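Local coordinates for protein fatty acid synthase 1, isoform A (Drosophila melanogaster, PDB 6FN6) that probably builds long-chain saturated fatty acids from acetyl-CoA and malonyl-CoA with NADPH, this piece being its dehydratase, enoylreductase and ketoreductase region, at residues A[168-173]-A[205-210]; A[175-180]-A[237-242]; A[41-46]-A[51-56]. One frame throughout, in Å; residues are numbered along the deposited sequence.

Contact 1: residues A[168-173]-A[205-210]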
# COMPACT_ATOMS: atom_id res chain seq x y z
N ASP A 168 -24.60 30.58 10.57
CA ASP A 168 -23.60 31.16 9.67
C ASP A 168 -22.19 30.78 10.12
O ASP A 168 -21.30 31.63 10.19
CB ASP A 168 -23.75 32.68 9.62
CG ASP A 168 -23.00 33.30 8.46
OD1 ASP A 168 -22.94 32.68 7.38
OD2 ASP A 168 -22.46 34.42 8.63
N ASN A 169 -22.00 29.50 10.42
CA ASN A 169 -20.71 29.00 10.90
C ASN A 169 -20.51 27.56 10.43
O ASN A 169 -21.11 26.63 10.96
CB ASN A 169 -20.64 29.09 12.43
CG ASN A 169 -19.28 28.67 12.98
OD1 ASN A 169 -18.80 27.57 12.71
ND2 ASN A 169 -18.66 29.55 13.76
N TRP A 170 -19.64 27.38 9.43
CA TRP A 170 -19.43 26.07 8.83
C TRP A 170 -18.73 25.09 9.77
O TRP A 170 -19.02 23.90 9.75
CB TRP A 170 -18.63 26.20 7.53
CG TRP A 170 -19.40 26.85 6.42
CD1 TRP A 170 -19.47 28.18 6.13
CD2 TRP A 170 -20.22 26.19 5.45
NE1 TRP A 170 -20.28 28.39 5.04
CE2 TRP A 170 -20.75 27.19 4.61
CE3 TRP A 170 -20.56 24.86 5.22
CZ2 TRP A 170 -21.60 26.88 3.55
CZ3 TRP A 170 -21.40 24.56 4.16
CH2 TRP A 170 -21.91 25.57 3.34
N ILE A 171 -17.81 25.60 10.58
CA ILE A 171 -17.07 24.74 11.50
C ILE A 171 -18.04 24.07 12.48
O ILE A 171 -18.05 22.85 12.61
CB ILE A 171 -15.98 25.52 12.25
CG1 ILE A 171 -14.92 26.02 11.25
CG2 ILE A 171 -15.34 24.66 13.35
CD1 ILE A 171 -13.89 26.95 11.85
N SER A 172 -18.85 24.87 13.16
CA SER A 172 -19.78 24.34 14.14
C SER A 172 -20.77 23.40 13.47
O SER A 172 -21.06 22.31 13.97
CB SER A 172 -20.52 25.46 14.87
OG SER A 172 -21.58 25.98 14.08
N PHE A 173 -21.30 23.82 12.32
CA PHE A 173 -22.31 23.05 11.63
C PHE A 173 -21.80 21.67 11.21
O PHE A 173 -22.44 20.66 11.48
CB PHE A 173 -22.82 23.80 10.40
CG PHE A 173 -23.76 22.99 9.56
CD1 PHE A 173 -25.10 22.89 9.90
CD2 PHE A 173 -23.31 22.32 8.44
CE1 PHE A 173 -25.97 22.14 9.13
CE2 PHE A 173 -24.18 21.57 7.66
CZ PHE A 173 -25.51 21.48 8.01
N LYS A 205 -25.75 25.25 -3.14
CA LYS A 205 -26.90 24.44 -2.75
C LYS A 205 -27.28 24.69 -1.30
O LYS A 205 -28.46 24.68 -0.94
CB LYS A 205 -26.59 22.96 -2.97
CG LYS A 205 -27.75 22.01 -2.72
CD LYS A 205 -27.23 20.69 -2.17
CE LYS A 205 -28.09 19.51 -2.58
NZ LYS A 205 -27.51 18.23 -2.10
N HIS A 206 -26.27 24.90 -0.47
CA HIS A 206 -26.47 25.11 0.96
C HIS A 206 -27.31 26.36 1.24
O HIS A 206 -28.27 26.31 2.01
CB HIS A 206 -25.12 25.22 1.67
CG HIS A 206 -25.19 25.04 3.15
ND1 HIS A 206 -25.34 23.80 3.74
CD2 HIS A 206 -25.13 25.93 4.16
CE1 HIS A 206 -25.36 23.94 5.06
NE2 HIS A 206 -25.24 25.23 5.34
N PHE A 207 -26.95 27.47 0.61
CA PHE A 207 -27.57 28.75 0.91
C PHE A 207 -28.94 28.91 0.24
O PHE A 207 -29.78 29.66 0.74
CB PHE A 207 -26.65 29.90 0.49
CG PHE A 207 -25.40 30.00 1.31
CD1 PHE A 207 -25.46 30.34 2.66
CD2 PHE A 207 -24.16 29.75 0.75
CE1 PHE A 207 -24.32 30.43 3.42
CE2 PHE A 207 -23.01 29.84 1.51
CZ PHE A 207 -23.09 30.18 2.85
N GLU A 208 -29.17 28.22 -0.87
CA GLU A 208 -30.47 28.29 -1.52
C GLU A 208 -31.47 27.44 -0.75
O GLU A 208 -32.68 27.62 -0.87
CB GLU A 208 -30.39 27.82 -2.98
CG GLU A 208 -30.26 26.31 -3.17
CD GLU A 208 -30.24 25.91 -4.63
OE1 GLU A 208 -29.31 26.32 -5.36
OE2 GLU A 208 -31.16 25.17 -5.06
N LEU A 209 -30.95 26.52 0.06
CA LEU A 209 -31.78 25.73 0.96
C LEU A 209 -32.05 26.51 2.24
O LEU A 209 -33.13 26.41 2.83
CB LEU A 209 -31.11 24.40 1.29
CG LEU A 209 -31.15 23.33 0.19
CD1 LEU A 209 -30.23 22.17 0.55
CD2 LEU A 209 -32.57 22.83 -0.04
N LEU A 210 -31.07 27.29 2.67
CA LEU A 210 -31.20 28.13 3.86
C LEU A 210 -32.15 29.29 3.61
O LEU A 210 -32.80 29.78 4.53
CB LEU A 210 -29.84 28.65 4.30
CG LEU A 210 -28.99 27.69 5.13
CD1 LEU A 210 -27.55 28.16 5.20
CD2 LEU A 210 -29.57 27.54 6.53

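Contact 2: residues A[175-180]-A[237-242]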
# COMPACT_ATOMS: atom_id res chain seq x y z
N ASP A 175 -19.30 20.16 12.42
CA ASP A 175 -18.98 19.41 13.64
C ASP A 175 -20.21 18.68 14.18
O ASP A 175 -20.12 17.52 14.57
CB ASP A 175 -18.42 20.34 14.72
CG ASP A 175 -17.97 19.59 15.95
OD1 ASP A 175 -17.23 18.59 15.81
OD2 ASP A 175 -18.34 19.99 17.07
N THR A 176 -21.36 19.35 14.19
CA THR A 176 -22.58 18.73 14.69
C THR A 176 -22.97 17.53 13.82
O THR A 176 -23.66 16.62 14.29
CB THR A 176 -23.76 19.74 14.74
OG1 THR A 176 -23.93 20.36 13.46
CG2 THR A 176 -23.50 20.80 15.79
N MET A 177 -22.55 17.54 12.56
CA MET A 177 -22.75 16.37 11.70
C MET A 177 -21.93 15.19 12.21
O MET A 177 -22.38 14.04 12.15
CB MET A 177 -22.36 16.69 10.25
CG MET A 177 -23.19 17.79 9.60
SD MET A 177 -22.74 18.10 7.88
CE MET A 177 -23.14 16.52 7.13
N LEU A 178 -20.73 15.46 12.72
CA LEU A 178 -19.90 14.41 13.30
C LEU A 178 -20.45 13.97 14.64
O LEU A 178 -20.43 12.78 14.98
CB LEU A 178 -18.45 14.89 13.46
CG LEU A 178 -17.76 15.44 12.21
CD1 LEU A 178 -16.28 15.68 12.50
CD2 LEU A 178 -17.94 14.52 11.02
N GLN A 179 -20.94 14.93 15.42
CA GLN A 179 -21.58 14.62 16.69
C GLN A 179 -22.73 13.66 16.43
O GLN A 179 -22.92 12.67 17.15
CB GLN A 179 -22.10 15.89 17.37
CG GLN A 179 -21.03 16.90 17.71
CD GLN A 179 -21.61 18.15 18.34
OE1 GLN A 179 -22.81 18.21 18.62
NE2 GLN A 179 -20.78 19.15 18.55
N PHE A 180 -23.51 13.96 15.40
CA PHE A 180 -24.70 13.18 15.08
C PHE A 180 -24.36 11.74 14.75
O PHE A 180 -25.09 10.82 15.12
CB PHE A 180 -25.46 13.82 13.92
CG PHE A 180 -26.74 13.14 13.60
CD1 PHE A 180 -27.89 13.40 14.33
CD2 PHE A 180 -26.81 12.21 12.57
CE1 PHE A 180 -29.07 12.76 14.04
CE2 PHE A 180 -27.98 11.57 12.27
CZ PHE A 180 -29.12 11.85 13.01
N ALA A 237 -27.95 19.08 3.93
CA ALA A 237 -27.90 20.23 3.03
C ALA A 237 -26.74 20.11 2.04
O ALA A 237 -26.70 19.17 1.24
CB ALA A 237 -27.81 21.52 3.84
N GLY A 238 -25.81 21.05 2.08
CA GLY A 238 -24.74 21.12 1.10
C GLY A 238 -23.52 20.29 1.44
O GLY A 238 -22.59 20.19 0.64
N VAL A 239 -23.52 19.70 2.63
CA VAL A 239 -22.38 18.91 3.09
C VAL A 239 -22.71 17.42 3.01
O VAL A 239 -23.77 16.98 3.46
CB VAL A 239 -21.97 19.30 4.53
CG1 VAL A 239 -20.71 18.55 4.95
CG2 VAL A 239 -21.76 20.80 4.64
N GLU A 240 -21.80 16.65 2.42
CA GLU A 240 -21.97 15.20 2.32
C GLU A 240 -20.68 14.51 2.75
O GLU A 240 -19.62 14.70 2.14
CB GLU A 240 -22.34 14.81 0.89
CG GLU A 240 -22.81 13.38 0.74
CD GLU A 240 -23.07 13.00 -0.70
OE1 GLU A 240 -24.10 13.41 -1.26
OE2 GLU A 240 -22.23 12.27 -1.28
N LEU A 241 -20.77 13.69 3.80
CA LEU A 241 -19.59 13.05 4.37
C LEU A 241 -19.65 11.53 4.24
O LEU A 241 -20.58 10.89 4.74
CB LEU A 241 -19.44 13.44 5.84
CG LEU A 241 -19.35 14.95 6.11
CD1 LEU A 241 -19.35 15.24 7.60
CD2 LEU A 241 -18.12 15.56 5.45
N ARG A 242 -18.67 10.95 3.55
CA ARG A 242 -18.62 9.51 3.32
C ARG A 242 -17.45 8.87 4.06
O ARG A 242 -16.39 9.48 4.20
CB ARG A 242 -18.51 9.21 1.83
CG ARG A 242 -19.47 10.00 0.95
CD ARG A 242 -19.36 9.57 -0.50
NE ARG A 242 -19.91 10.56 -1.42
CZ ARG A 242 -19.89 10.45 -2.75
NH1 ARG A 242 -19.35 9.39 -3.32
NH2 ARG A 242 -20.42 11.41 -3.50

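Contact 3: residues A[41-46]-A[51-56]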
# COMPACT_ATOMS: atom_id res chain seq x y z
N ALA A 41 -8.57 24.45 5.30
CA ALA A 41 -8.11 23.94 4.02
C ALA A 41 -9.03 24.44 2.91
O ALA A 41 -8.57 24.82 1.83
CB ALA A 41 -8.07 22.42 4.03
N TRP A 42 -10.32 24.44 3.19
CA TRP A 42 -11.32 24.90 2.24
C TRP A 42 -11.14 26.38 1.92
O TRP A 42 -11.11 26.78 0.75
CB TRP A 42 -12.72 24.64 2.80
CG TRP A 42 -13.84 25.11 1.93
CD1 TRP A 42 -13.79 25.40 0.60
CD2 TRP A 42 -15.19 25.37 2.35
NE1 TRP A 42 -15.03 25.81 0.16
CE2 TRP A 42 -15.90 25.80 1.22
CE3 TRP A 42 -15.86 25.27 3.57
CZ2 TRP A 42 -17.25 26.13 1.27
CZ3 TRP A 42 -17.20 25.60 3.62
CH2 TRP A 42 -17.88 26.03 2.48
N GLN A 43 -11.02 27.19 2.96
CA GLN A 43 -10.92 28.64 2.80
C GLN A 43 -9.67 29.05 2.03
O GLN A 43 -9.76 29.67 0.97
CB GLN A 43 -10.93 29.32 4.17
CG GLN A 43 -12.32 29.40 4.79
CD GLN A 43 -12.31 30.03 6.17
OE1 GLN A 43 -11.26 30.17 6.79
NE2 GLN A 43 -13.48 30.41 6.65
N THR A 44 -8.50 28.69 2.55
CA THR A 44 -7.24 29.11 1.95
C THR A 44 -7.12 28.63 0.51
O THR A 44 -6.60 29.34 -0.34
CB THR A 44 -6.03 28.59 2.75
OG1 THR A 44 -6.15 27.18 2.95
CG2 THR A 44 -5.94 29.30 4.10
N PHE A 45 -7.60 27.42 0.24
CA PHE A 45 -7.51 26.85 -1.10
C PHE A 45 -8.33 27.65 -2.10
O PHE A 45 -7.91 27.84 -3.24
CB PHE A 45 -7.98 25.39 -1.09
CG PHE A 45 -7.84 24.71 -2.43
CD1 PHE A 45 -6.58 24.45 -2.96
CD2 PHE A 45 -8.95 24.33 -3.14
CE1 PHE A 45 -6.45 23.83 -4.18
CE2 PHE A 45 -8.82 23.70 -4.37
CZ PHE A 45 -7.57 23.45 -4.89
N ALA A 46 -9.50 28.12 -1.67
CA ALA A 46 -10.35 28.93 -2.54
C ALA A 46 -9.73 30.30 -2.76
O ALA A 46 -9.87 30.90 -3.83
CB ALA A 46 -11.74 29.06 -1.94
N SER A 51 -11.11 32.81 -5.77
CA SER A 51 -12.52 32.93 -5.40
C SER A 51 -12.73 33.07 -3.90
O SER A 51 -11.79 32.91 -3.11
CB SER A 51 -13.29 31.70 -5.91
OG SER A 51 -13.22 31.61 -7.32
N GLU A 52 -13.96 33.37 -3.52
CA GLU A 52 -14.37 33.37 -2.12
C GLU A 52 -14.82 31.96 -1.75
O GLU A 52 -15.47 31.28 -2.55
CB GLU A 52 -15.49 34.38 -1.88
CG GLU A 52 -15.05 35.83 -1.99
CD GLU A 52 -16.21 36.81 -1.89
OE1 GLU A 52 -17.02 36.87 -2.83
OE2 GLU A 52 -16.30 37.51 -0.86
N PHE A 53 -14.49 31.51 -0.54
CA PHE A 53 -14.70 30.11 -0.18
C PHE A 53 -16.18 29.75 -0.15
O PHE A 53 -16.55 28.62 -0.45
CB PHE A 53 -14.04 29.80 1.17
CG PHE A 53 -14.91 30.07 2.36
CD1 PHE A 53 -15.05 31.36 2.86
CD2 PHE A 53 -15.57 29.04 3.00
CE1 PHE A 53 -15.84 31.60 3.96
CE2 PHE A 53 -16.37 29.28 4.11
CZ PHE A 53 -16.50 30.56 4.59
N HIS A 54 -17.04 30.71 0.20
CA HIS A 54 -18.47 30.44 0.25
C HIS A 54 -19.06 30.46 -1.17
O HIS A 54 -20.23 30.15 -1.36
CB HIS A 54 -19.20 31.46 1.13
CG HIS A 54 -19.01 32.89 0.72
ND1 HIS A 54 -17.93 33.64 1.12
CD2 HIS A 54 -19.77 33.70 -0.06
CE1 HIS A 54 -18.03 34.86 0.61
NE2 HIS A 54 -19.14 34.92 -0.11
N LYS A 55 -18.23 30.82 -2.14
CA LYS A 55 -18.63 30.81 -3.55
C LYS A 55 -17.93 29.67 -4.29
O LYS A 55 -18.13 29.49 -5.49
CB LYS A 55 -18.26 32.14 -4.21
CG LYS A 55 -19.03 33.36 -3.72
CD LYS A 55 -20.41 33.46 -4.35
CE LYS A 55 -21.11 34.74 -3.91
NZ LYS A 55 -20.39 35.96 -4.38
N THR A 56 -17.14 28.88 -3.56
CA THR A 56 -16.29 27.87 -4.17
C THR A 56 -16.59 26.46 -3.65
O THR A 56 -16.23 26.13 -2.52
CB THR A 56 -14.80 28.17 -3.92
OG1 THR A 56 -14.52 29.54 -4.25
CG2 THR A 56 -13.91 27.26 -4.75

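Contact 1: residues A[168-173]-A[205-210]
Trp170 and His206 meet at the centre of an aromatic cluster that also takes in Phe173 and Phe207. These four residues carry nearly all of the contact. The six-membered ring of Trp170 and the imidazole lie with centroids 4.3 Å apart and planes inclined at 39°, neither stacked nor perpendicular. Trp170 CH2 comes over one face of the imidazole, toward its rim, 3.3 Å from His206 CG. The other two pairs are edge-to-face. His206 turns an edge to the face of Phe173, with His206 CE1 3.7 Å from Phe173 CE2. Trp170 presents its edge, offset, to the face of Phe207, and Trp170 CZ2 lies 3.7 Å from Phe207 CZ. With CG of His206 anti to the backbone N (chi1 -163°), the imidazole reaches both rings of 168-173, its face to Trp170 and its edge to Phe173.

Asn169 is the N-cap of helix 170-183. Its OD1 accepts a straight bond of 2.7 Å from Ser172 N. His206 ND1 is bonded to Gly238 N, which ties down one nitrogen of this buried ring.

The contact joins the start of helix 170-183 to helix 203-210 in the predicted C-terminal hotdog fold. Trp166 adds edge-to-face contacts to three of the rings, and Trp42 adds one to Trp170. Val239 of strand 239-248 touches Trp170 and Phe173, while Leu223 of strand 223-228 touches Phe173 and His206.

Contact 2: residues A[175-180]-A[237-242]
Met177 reaches from helix 175-180 toward Val239 and Leu241 on the strand. Its CG is anti to the carbonyl carbon (chi1 -62°) and the chain bends at chi3, which turns the methyl group along the strand. SD and CE of Met177 both lie against Val239, the two side chains meeting at a slant. Met177 SD is 3.6 Å from Val239 CG1. Met177 CE also reaches Leu241 CD1, at 4.0 Å. Leu178 comes in beside it, its side chain at about a right angle to that of Leu241. Leu178 CD2 touches Leu241 CD1 at 3.8 Å, so one leucine methyl serves both helix residues.

All four side chains are buried, and the contact between them is apolar. Val239 and Leu241 both point their CB atoms at the helix. Glu240, between them, points away and forms a salt bridge with Arg242, from Arg242 NE to Glu240 OE2 at 2.9 Å. The strand thus turns an apolar face to the helix and a charged pair to its other face.

Asp175, the predicted proton donor of the dehydratase, is on this helix with its CB directed away from the strand. The axes of helix segment 175-180 and strand segment 239-242 approach to 10.4 Å, their directions 43° apart. This is consistent with the helix of the predicted C-terminal hotdog fold packed on its sheet. Met177 also touches Ile234 and Ser236 of strand 233-236, and Leu178 touches Pro193 of strand 191-201. Strand 239-248 pairs with both.

Contact 3: residues A[41-46]-A[51-56]
Phe53 and Trp42 form the tight part of this contact as an edge-to-face pair, with planes at 80°. Phe53 CD2 sits over the centre of the indole, 3.7 Å from Trp42 CE2. The indole is fixed in its own plane as well. Trp42 NE1 donates to Thr56 O at 3.0 Å, with an N-H...O angle of 159°, and the acceptor lies close to the ring plane. CG of Phe53 stands between its backbone N and carbonyl carbon (chi1 87°), which brings its edge to Trp42 and one face to Gln43. Gln43 CG lies over that face in a CH-pi contact, 3.8 Å from the centroid of the Phe53 ring. Ala46 CB packs one turn further along the helix from Trp42, 3.6 Å from Phe53 CA and equally near Thr56 OG1. Within the loop, Glu52 O accepts from both Lys55 N and Thr56 OG1, which reach it from opposite faces of the carbonyl plane; Thr56 OG1 is 2.6 Å from Glu52 O.

The loop after helix 34-48 folds back on the helix. Helix 34-48 belongs to the predicted N-terminal hotdog fold, and 51-56 leads on to strand 58-65. Trp42 also touches Val58 and Met60 of that strand.

The rim is looser. Gln43 is partly exposed there. Ser51 is exposed, and its N makes at most a weak, doubtful bond to Ala46 O. Glu52 and Lys55 are exposed, and both point their CB atoms away from the helix.

Overall arrangement
Contacts 1 and 2 share helix 170-183 and belong to the predicted C-terminal hotdog fold. Contact 3 belongs to the N-terminal one. Contact 2 is buried and apolar, with a thioether among aliphatic side chains, as suits a helix lying on a sheet. Contact 1 is also mostly buried, but aromatic, and joins two helices. Contact 3 is partly exposed and adds a hydrogen bond from the indole N-H to a backbone carbonyl. Contacts 1 and 2 touch directly through His206 and Gly238, and through Trp170 and Val239. Trp170 also meets Trp42 and Phe53, so aromatic packing runs from contact 1 into contact 3. Contacts 2 and 3 do not touch, their nearest atoms being about 7 Å apart.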